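PDB 7LPO: cytoplasmic protein from Cryptococcus neoformans var. grubii serotype A, which probably hydrolyses steryl beta-glucosides as a sterylglucosidase of glycoside hydrolase family 5. Local coordinates for residues Gln53-Arg58 / Tyr178-Trp183; His143-Ser148 / Met197-Asn202; Thr174-Leu179 / His205-Thr210. All blocks are in the same frame, centred on the assembly; numbering follows the deposited sequence.

Interaction 1: Gln53-Arg58 / Tyr178-Trp183; sequences QPSHIR and YLHCEW
R58 swings CG away from its backbone N (chi1 -178°), and its extended chain carries NE to E182. E182 meets it with CG anti to its own carbonyl carbon (chi1 -59°). The contact joins a type I beta turn, P54 to I57, to a short 3-10 segment at H180 and C181, both in loops of the family 5 glycosidase fold. The salt bridge runs from R58 NE to E182 OE2 at 2.9 Å. NE comes from the anti side, but well out of the carboxylate plane, and the two flat groups are turned 59° apart. R58 NH2 adds a weak bond to the same oxygen. W62 NE1 also binds OE2, and T172 holds OE1, so the carboxylate is fixed at both oxygens. Within the turn, S55 OG lies in the plane of the H180 ring and hydrogen-bonds ND1 at 2.8 Å. H56 CB sits over one face of that ring in a CH-pi contact. The imidazole is gripped at both nitrogens, since NE2 bonds P191 O. Between these two contacts C181 CB packs on the turn backbone, 3.3 Å from S55 O. Two waters bridge the backbones: one links S55 O to C181 N, the other donates to H56 O and C181 O.

Interaction 2: His143-Ser148 / Met197-Asn202; sequences HQDVWS and MIWGTN
The indole of W199 meets V146 CG1 at its edge, near the ring plane, with CE3 4.0 Å away. The D145 carboxylate comes to the same six-membered ring obliquely. Its plane stands 80° from the indole plane, and OD1 lies 3.9 Å from W199 CH2. D145 CB also packs against CZ3. The indole swings toward D145 because CG of W199 lies between its backbone N and carbonyl carbon (chi1 69°). V146 CG1 fits against the 3-10 turn, 3.6 Å from both W199 O and N202 CB. The cross-contact is therefore mainly van der Waals packing. H143 NE2 bonds D145 OD2 at 2.8 Å from the syn side, tilted out of the carboxylate plane. K48 forms a salt bridge to the same oxygen, and S154 OG also bonds it. These partners hold the carboxylate beside the indole. N202 OD1 bonds Y178 N, which helps fix the asparagine whose CB touches V146. W199 also lies about 4 Å from a bound Tris, probably from the crystallisation liquor, which may mark a pocket. Loops after the C-terminal ends of the barrel strands, here strand 137-143, typically form the active-site face of a TIM barrel, as in family 5 glycosidases.

Interaction 3: Thr174-Leu179 / His205-Thr210; sequences TAAAYL and HLANQT
The N-terminus of helix 206-221 meets the loop 174-179 here, with H205 at the N-cap position. A176 O takes a hydrogen bond from A207 N at 3.1 Å. The bond is fairly straight, with an angle of 163° at the hydrogen. A water also donates to A176 O and accepts from N208 N and N208 ND2. A second water joins A175 O to L206 N. The loop carbonyls thus serve three amides in the first turn of the helix, one directly and two through water. Around them A176 CB packs on the CB atoms of L206 and A207, at 4.1 Å from the former. The H205 side chain turns back to the loop, its CG anti to the carbonyl carbon (chi1 -77°). At the ring edge CD2 lies 3.0 Å from A175 O, in the ring plane. The Y178 ring meets the imidazole obliquely, with the planes at 62° and Y178 CE2 3.3 Å from H205 NE2. T201 O bonds H205 ND1 and so helps fix the ring's rotation. NE2 has a weak bond to P295 O. A carbonyl of the preceding loop receiving a first-turn amide is a common way of meeting the N-H groups at a helix start.

The segments come in the order 53-58, 143-148, 174-179 with 178-183, 197-202 and 205-210. Interactions 1 and 3 share Y178 and L179, and their centres are about 15 Å apart. The centre of interaction 2 lies about 13 Å from that of interaction 1 and about 10 Å from that of interaction 3. The long loop between helices 159-163 and 206-221 supplies a segment to all three. Y178 N and N202 OD1, 2.7 Å apart, tie interaction 2 to the shared residue. V146 O and N208 ND2 connect it to helix 206-221. The loop is thereby joined to the turn before helix 61-66, to the end of strand 137-143 and to helix 206-221. Interaction 2 is the one beside the bound Tris.

Interaction 1: Gln53-Arg58 / Tyr178-Trp183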
loop_
_atom_site.group_PDB
_atom_site.type_symbol
_atom_site.label_atom_id
_atom_site.label_comp_id
_atom_site.label_asym_id
_atom_site.label_seq_id
_atom_site.Cartn_x
_atom_site.Cartn_y
_atom_site.Cartn_z
ATOM N N GLN A 53 17.713 1.853 12.061
ATOM C CA GLN A 53 17.516 3.224 11.576
ATOM C C GLN A 53 16.021 3.475 11.331
ATOM O O GLN A 53 15.578 3.647 10.195
ATOM C CB GLN A 53 18.351 3.495 10.319
ATOM C CG GLN A 53 19.871 3.531 10.589
ATOM C CD GLN A 53 20.349 4.794 11.296
ATOM O OE1 GLN A 53 21.333 4.759 12.028
ATOM N NE2 GLN A 53 19.665 5.904 11.077
ATOM N N PRO A 54 15.232 3.494 12.395
ATOM C CA PRO A 54 13.832 3.936 12.256
ATOM C C PRO A 54 13.749 5.429 11.947
ATOM O O PRO A 54 14.716 6.187 12.094
ATOM C CB PRO A 54 13.220 3.611 13.621
ATOM C CG PRO A 54 14.400 3.774 14.581
ATOM C CD PRO A 54 15.603 3.234 13.797
ATOM N N SER A 55 12.535 5.840 11.558
ATOM C CA SER A 55 12.303 7.172 11.003
ATOM C C SER A 55 12.703 8.282 11.966
ATOM O O SER A 55 13.064 9.378 11.524
ATOM C CB SER A 55 10.819 7.333 10.624
ATOM O OG SER A 55 9.967 7.246 11.764
ATOM N N HIS A 56 12.625 8.041 13.271
ATOM C CA HIS A 56 12.825 9.124 14.225
ATOM C C HIS A 56 14.281 9.350 14.617
ATOM O O HIS A 56 14.567 10.340 15.295
ATOM C CB HIS A 56 12.010 8.882 15.505
ATOM C CG HIS A 56 12.337 7.606 16.217
ATOM N ND1 HIS A 56 11.866 6.379 15.798
ATOM C CD2 HIS A 56 13.055 7.368 17.341
ATOM C CE1 HIS A 56 12.279 5.442 16.633
ATOM N NE2 HIS A 56 13.014 6.014 17.571
ATOM N N ILE A 57 15.203 8.482 14.204
ATOM C CA ILE A 57 16.588 8.566 14.667
ATOM C C ILE A 57 17.456 9.181 13.570
ATOM O O ILE A 57 17.595 8.625 12.483
ATOM C CB ILE A 57 17.123 7.193 15.096
ATOM C CG1 ILE A 57 16.666 6.939 16.535
ATOM C CG2 ILE A 57 18.622 7.182 15.010
ATOM C CD1 ILE A 57 16.824 5.523 16.988
ATOM N N ARG A 58 18.060 10.321 13.889
ATOM C CA ARG A 58 18.888 11.007 12.903
ATOM C C ARG A 58 20.304 10.447 12.852
ATOM O O ARG A 58 20.936 10.460 11.787
ATOM C CB ARG A 58 18.942 12.501 13.213
ATOM C CG ARG A 58 19.759 13.244 12.183
ATOM C CD ARG A 58 19.487 14.749 12.107
ATOM N NE ARG A 58 20.097 15.248 10.874
ATOM C CZ ARG A 58 21.272 15.864 10.807
ATOM N NH1 ARG A 58 21.966 16.103 11.912
ATOM N NH2 ARG A 58 21.749 16.253 9.630
ATOM N N TYR A 178 9.826 17.278 4.481
ATOM C CA TYR A 178 9.813 17.177 5.935
ATOM C C TYR A 178 10.232 15.760 6.301
ATOM O O TYR A 178 9.524 14.797 5.985
ATOM C CB TYR A 178 8.442 17.503 6.519
ATOM C CG TYR A 178 8.042 18.944 6.385
ATOM C CD1 TYR A 178 8.951 19.966 6.644
ATOM C CD2 TYR A 178 6.749 19.290 5.994
ATOM C CE1 TYR A 178 8.594 21.290 6.508
ATOM C CE2 TYR A 178 6.375 20.616 5.871
ATOM C CZ TYR A 178 7.300 21.607 6.129
ATOM O OH TYR A 178 6.942 22.926 6.013
ATOM N N LEU A 179 11.377 15.639 6.956
ATOM C CA LEU A 179 11.890 14.366 7.433
ATOM C C LEU A 179 11.577 14.232 8.914
ATOM O O LEU A 179 11.816 15.163 9.690
ATOM C CB LEU A 179 13.400 14.272 7.217
ATOM C CG LEU A 179 13.898 13.919 5.821
ATOM C CD1 LEU A 179 13.174 14.687 4.748
ATOM C CD2 LEU A 179 15.407 14.186 5.764
ATOM N N HIS A 180 11.068 13.066 9.305
ATOM C CA HIS A 180 10.750 12.834 10.706
ATOM C C HIS A 180 11.952 13.108 11.608
ATOM O O HIS A 180 11.825 13.742 12.663
ATOM C CB HIS A 180 10.268 11.399 10.877
ATOM C CG HIS A 180 9.687 11.122 12.223
ATOM N ND1 HIS A 180 9.344 9.854 12.638
ATOM C CD2 HIS A 180 9.375 11.953 13.245
ATOM C CE1 HIS A 180 8.850 9.915 13.862
ATOM N NE2 HIS A 180 8.853 11.178 14.252
ATOM N N CYS A 181 13.131 12.646 11.208
ATOM C CA CYS A 181 14.300 12.775 12.070
ATOM C C CYS A 181 14.888 14.182 12.089
ATOM O O CYS A 181 15.763 14.447 12.919
ATOM C CB CYS A 181 15.374 11.769 11.646
ATOM S SG CYS A 181 16.223 12.185 10.112
ATOM N N GLU A 182 14.429 15.092 11.221
ATOM C CA GLU A 182 14.879 16.481 11.241
ATOM C C GLU A 182 13.716 17.434 11.492
ATOM O O GLU A 182 13.732 18.579 11.038
ATOM C CB GLU A 182 15.599 16.840 9.940
ATOM C CG GLU A 182 16.822 15.962 9.657
ATOM C CD GLU A 182 17.700 16.471 8.511
ATOM O OE1 GLU A 182 17.252 17.349 7.743
ATOM O OE2 GLU A 182 18.846 15.984 8.375
ATOM N N TRP A 183 12.691 16.965 12.195
ATOM C CA TRP A 183 11.554 17.812 12.531
ATOM C C TRP A 183 11.650 18.250 13.982
ATOM O O TRP A 183 11.897 17.402 14.848
ATOM C CB TRP A 183 10.232 17.069 12.318
ATOM C CG TRP A 183 9.073 17.895 12.763
ATOM C CD1 TRP A 183 8.615 18.053 14.042
ATOM C CD2 TRP A 183 8.240 18.710 11.933
ATOM N NE1 TRP A 183 7.550 18.924 14.056
ATOM C CE2 TRP A 183 7.295 19.330 12.772
ATOM C CE3 TRP A 183 8.205 18.976 10.560
ATOM C CZ2 TRP A 183 6.326 20.196 12.284
ATOM C CZ3 TRP A 183 7.239 19.831 10.078
ATOM C CH2 TRP A 183 6.309 20.429 10.936
HETATM O O HOH W 1 13.530 10.669 9.059
HETATM O O HOH W 2 16.116 12.764 15.193
#

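Interaction 2: His143-Ser148 / Met197-Asn202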
loop_
_atom_site.group_PDB
_atom_site.type_symbol
_atom_site.label_atom_id
_atom_site.label_comp_id
_atom_site.label_asym_id
_atom_site.label_seq_id
_atom_site.Cartn_x
_atom_site.Cartn_y
_atom_site.Cartn_z
ATOM N N HIS A 143 7.929 -1.086 -3.133
ATOM C CA HIS A 143 7.264 -0.145 -2.252
ATOM C C HIS A 143 8.050 1.150 -2.131
ATOM O O HIS A 143 9.285 1.145 -2.077
ATOM C CB HIS A 143 7.060 -0.751 -0.862
ATOM C CG HIS A 143 6.116 0.034 -0.008
ATOM N ND1 HIS A 143 4.785 -0.301 0.130
ATOM C CD2 HIS A 143 6.301 1.159 0.724
ATOM C CE1 HIS A 143 4.195 0.576 0.922
ATOM N NE2 HIS A 143 5.090 1.476 1.290
ATOM N N GLN A 144 7.309 2.252 -2.065
ATOM C CA GLN A 144 7.859 3.574 -1.823
ATOM C C GLN A 144 6.776 4.435 -1.183
ATOM O O GLN A 144 5.575 4.184 -1.329
ATOM C CB GLN A 144 8.382 4.216 -3.124
ATOM C CG GLN A 144 7.299 4.673 -4.092
ATOM C CD GLN A 144 6.691 6.019 -3.726
ATOM O OE1 GLN A 144 7.366 6.896 -3.206
ATOM N NE2 GLN A 144 5.414 6.184 -4.012
ATOM N N ASP A 145 7.227 5.458 -0.467
ATOM C CA ASP A 145 6.368 6.504 0.062
ATOM C C ASP A 145 7.122 7.810 -0.114
ATOM O O ASP A 145 8.274 7.914 0.310
ATOM C CB ASP A 145 6.026 6.278 1.539
ATOM C CG ASP A 145 5.280 4.992 1.771
ATOM O OD1 ASP A 145 4.061 4.956 1.475
ATOM O OD2 ASP A 145 5.910 4.021 2.250
ATOM N N VAL A 146 6.481 8.783 -0.757
ATOM C CA VAL A 146 7.058 10.094 -1.052
ATOM C C VAL A 146 8.503 9.959 -1.516
ATOM O O VAL A 146 9.400 10.670 -1.042
ATOM C CB VAL A 146 6.921 11.048 0.151
ATOM C CG1 VAL A 146 5.444 11.361 0.381
ATOM C CG2 VAL A 146 7.508 10.470 1.409
ATOM N N TRP A 147 8.695 9.048 -2.472
ATOM C CA TRP A 147 9.919 8.776 -3.223
ATOM C C TRP A 147 10.962 7.974 -2.454
ATOM O O TRP A 147 11.464 6.975 -2.985
ATOM C CB TRP A 147 10.580 10.062 -3.735
ATOM C CG TRP A 147 11.803 9.757 -4.581
ATOM C CD1 TRP A 147 13.102 9.950 -4.233
ATOM C CD2 TRP A 147 11.826 9.162 -5.887
ATOM N NE1 TRP A 147 13.935 9.520 -5.237
ATOM C CE2 TRP A 147 13.176 9.032 -6.264
ATOM C CE3 TRP A 147 10.834 8.717 -6.767
ATOM C CZ2 TRP A 147 13.561 8.488 -7.488
ATOM C CZ3 TRP A 147 11.215 8.191 -7.983
ATOM C CH2 TRP A 147 12.568 8.077 -8.335
ATOM N N SER A 148 11.305 8.392 -1.236
ATOM C CA SER A 148 12.398 7.746 -0.511
ATOM C C SER A 148 12.389 8.158 0.953
ATOM O O SER A 148 11.756 9.144 1.328
ATOM C CB SER A 148 13.757 8.104 -1.124
ATOM O OG SER A 148 13.996 9.497 -1.017
ATOM N N MET A 197 0.433 12.207 10.336
ATOM C CA MET A 197 0.188 11.988 8.914
ATOM C C MET A 197 0.704 13.127 8.050
ATOM O O MET A 197 0.313 13.249 6.881
ATOM C CB MET A 197 -1.304 11.782 8.646
ATOM C CG MET A 197 -1.897 10.495 9.226
ATOM S SD MET A 197 -0.837 9.033 9.097
ATOM C CE MET A 197 -1.415 8.291 7.620
ATOM N N ILE A 198 1.572 13.986 8.587
ATOM C CA ILE A 198 2.089 15.061 7.757
ATOM C C ILE A 198 3.051 14.521 6.708
ATOM O O ILE A 198 3.309 15.194 5.705
ATOM C CB ILE A 198 2.753 16.149 8.619
ATOM C CG1 ILE A 198 2.873 17.448 7.813
ATOM C CG2 ILE A 198 4.099 15.704 9.106
ATOM C CD1 ILE A 198 3.277 18.654 8.656
ATOM N N TRP A 199 3.570 13.304 6.897
ATOM C CA TRP A 199 4.535 12.764 5.945
ATOM C C TRP A 199 3.967 12.765 4.536
ATOM O O TRP A 199 4.719 12.895 3.556
ATOM C CB TRP A 199 4.954 11.348 6.361
ATOM C CG TRP A 199 3.863 10.327 6.225
ATOM C CD1 TRP A 199 3.037 9.869 7.212
ATOM C CD2 TRP A 199 3.484 9.636 5.033
ATOM N NE1 TRP A 199 2.156 8.938 6.701
ATOM C CE2 TRP A 199 2.413 8.780 5.366
ATOM C CE3 TRP A 199 3.946 9.655 3.712
ATOM C CZ2 TRP A 199 1.792 7.971 4.431
ATOM C CZ3 TRP A 199 3.328 8.839 2.784
ATOM C CH2 TRP A 199 2.265 8.009 3.151
ATOM N N GLY A 200 2.642 12.638 4.413
ATOM C CA GLY A 200 2.016 12.527 3.109
ATOM C C GLY A 200 2.045 13.815 2.308
ATOM O O GLY A 200 1.991 13.774 1.072
ATOM N N THR A 201 2.131 14.963 2.982
ATOM C CA THR A 201 2.231 16.245 2.286
ATOM C C THR A 201 3.547 16.407 1.529
ATOM O O THR A 201 3.677 17.337 0.719
ATOM C CB THR A 201 2.072 17.421 3.271
ATOM O OG1 THR A 201 3.205 17.506 4.152
ATOM C CG2 THR A 201 0.798 17.266 4.091
ATOM N N ASN A 202 4.528 15.538 1.775
ATOM C CA ASN A 202 5.764 15.611 1.010
ATOM C C ASN A 202 5.499 15.466 -0.481
ATOM O O ASN A 202 6.233 16.032 -1.290
ATOM C CB ASN A 202 6.750 14.558 1.515
ATOM C CG ASN A 202 7.477 15.014 2.786
ATOM O OD1 ASN A 202 8.032 16.104 2.836
ATOM N ND2 ASN A 202 7.448 14.196 3.811
#

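Interaction 3: Thr174-Leu179 / His205-Thr210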
loop_
_atom_site.group_PDB
_atom_site.type_symbol
_atom_site.label_atom_id
_atom_site.label_comp_id
_atom_site.label_asym_id
_atom_site.label_seq_id
_atom_site.Cartn_x
_atom_site.Cartn_y
_atom_site.Cartn_z
ATOM N N THR A 174 15.008 24.395 3.194
ATOM C CA THR A 174 14.141 24.933 2.152
ATOM C C THR A 174 12.696 24.448 2.259
ATOM O O THR A 174 11.855 24.866 1.463
ATOM C CB THR A 174 14.681 24.561 0.764
ATOM O OG1 THR A 174 14.647 23.135 0.607
ATOM C CG2 THR A 174 16.111 25.078 0.555
ATOM N N ALA A 175 12.384 23.578 3.211
ATOM C CA ALA A 175 11.059 22.982 3.296
ATOM C C ALA A 175 10.726 22.181 2.040
ATOM O O ALA A 175 9.559 22.008 1.687
ATOM C CB ALA A 175 9.995 24.054 3.548
ATOM N N ALA A 176 11.752 21.692 1.344
ATOM C CA ALA A 176 11.529 20.871 0.161
ATOM C C ALA A 176 11.032 19.483 0.532
ATOM O O ALA A 176 10.413 18.818 -0.298
ATOM C CB ALA A 176 12.820 20.777 -0.652
ATOM N N ALA A 177 11.300 19.037 1.751
ATOM C CA ALA A 177 10.733 17.815 2.299
ATOM C C ALA A 177 10.787 17.920 3.816
ATOM O O ALA A 177 11.681 18.568 4.371
ATOM C CB ALA A 177 11.485 16.569 1.823
ATOM N N TYR A 178 9.826 17.278 4.481
ATOM C CA TYR A 178 9.813 17.177 5.935
ATOM C C TYR A 178 10.232 15.760 6.301
ATOM O O TYR A 178 9.524 14.797 5.985
ATOM C CB TYR A 178 8.442 17.503 6.519
ATOM C CG TYR A 178 8.042 18.944 6.385
ATOM C CD1 TYR A 178 8.951 19.966 6.644
ATOM C CD2 TYR A 178 6.749 19.290 5.994
ATOM C CE1 TYR A 178 8.594 21.290 6.508
ATOM C CE2 TYR A 178 6.375 20.616 5.871
ATOM C CZ TYR A 178 7.300 21.607 6.129
ATOM O OH TYR A 178 6.942 22.926 6.013
ATOM N N LEU A 179 11.377 15.639 6.956
ATOM C CA LEU A 179 11.890 14.366 7.433
ATOM C C LEU A 179 11.577 14.232 8.914
ATOM O O LEU A 179 11.816 15.163 9.690
ATOM C CB LEU A 179 13.400 14.272 7.217
ATOM C CG LEU A 179 13.898 13.919 5.821
ATOM C CD1 LEU A 179 13.174 14.687 4.748
ATOM C CD2 LEU A 179 15.407 14.186 5.764
ATOM N N HIS A 205 5.408 18.951 -1.761
ATOM C CA HIS A 205 6.529 19.848 -1.537
ATOM C C HIS A 205 7.558 19.652 -2.645
ATOM O O HIS A 205 7.485 18.712 -3.439
ATOM C CB HIS A 205 7.151 19.613 -0.164
ATOM C CG HIS A 205 6.371 20.207 0.966
ATOM N ND1 HIS A 205 5.109 19.776 1.301
ATOM C CD2 HIS A 205 6.678 21.186 1.853
ATOM C CE1 HIS A 205 4.671 20.451 2.348
ATOM N NE2 HIS A 205 5.605 21.313 2.703
ATOM N N LEU A 206 8.555 20.536 -2.657
ATOM C CA LEU A 206 9.348 20.766 -3.864
ATOM C C LEU A 206 10.148 19.537 -4.296
ATOM O O LEU A 206 10.294 19.274 -5.496
ATOM C CB LEU A 206 10.279 21.957 -3.636
ATOM C CG LEU A 206 11.289 22.261 -4.748
ATOM C CD1 LEU A 206 10.550 22.486 -6.047
ATOM C CD2 LEU A 206 12.167 23.470 -4.424
ATOM N N ALA A 207 10.696 18.781 -3.349
ATOM C CA ALA A 207 11.545 17.664 -3.751
ATOM C C ALA A 207 10.736 16.611 -4.501
ATOM O O ALA A 207 11.102 16.199 -5.609
ATOM C CB ALA A 207 12.238 17.054 -2.531
ATOM N N ASN A 208 9.646 16.139 -3.893
ATOM C CA ASN A 208 8.784 15.178 -4.571
ATOM C C ASN A 208 8.185 15.775 -5.840
ATOM O O ASN A 208 7.996 15.068 -6.839
ATOM C CB ASN A 208 7.660 14.719 -3.641
ATOM C CG ASN A 208 8.018 13.477 -2.856
ATOM O OD1 ASN A 208 7.593 12.374 -3.197
ATOM N ND2 ASN A 208 8.798 13.652 -1.785
ATOM N N GLN A 209 7.823 17.065 -5.800
ATOM C CA GLN A 209 7.219 17.687 -6.974
ATOM C C GLN A 209 8.189 17.661 -8.147
ATOM O O GLN A 209 7.787 17.463 -9.298
ATOM C CB GLN A 209 6.796 19.124 -6.658
ATOM C CG GLN A 209 5.497 19.225 -5.892
ATOM C CD GLN A 209 5.260 20.607 -5.314
ATOM O OE1 GLN A 209 6.197 21.292 -4.880
ATOM N NE2 GLN A 209 4.002 21.026 -5.302
ATOM N N THR A 210 9.477 17.832 -7.869
ATOM C CA THR A 210 10.479 17.772 -8.923
ATOM C C THR A 210 10.747 16.334 -9.331
ATOM O O THR A 210 10.685 15.994 -10.518
ATOM C CB THR A 210 11.774 18.441 -8.457
ATOM O OG1 THR A 210 11.512 19.816 -8.174
ATOM C CG2 THR A 210 12.858 18.338 -9.526
HETATM O O HOH W 3 8.153 22.797 -0.851
HETATM O O HOH W 4 9.062 16.514 -1.016
#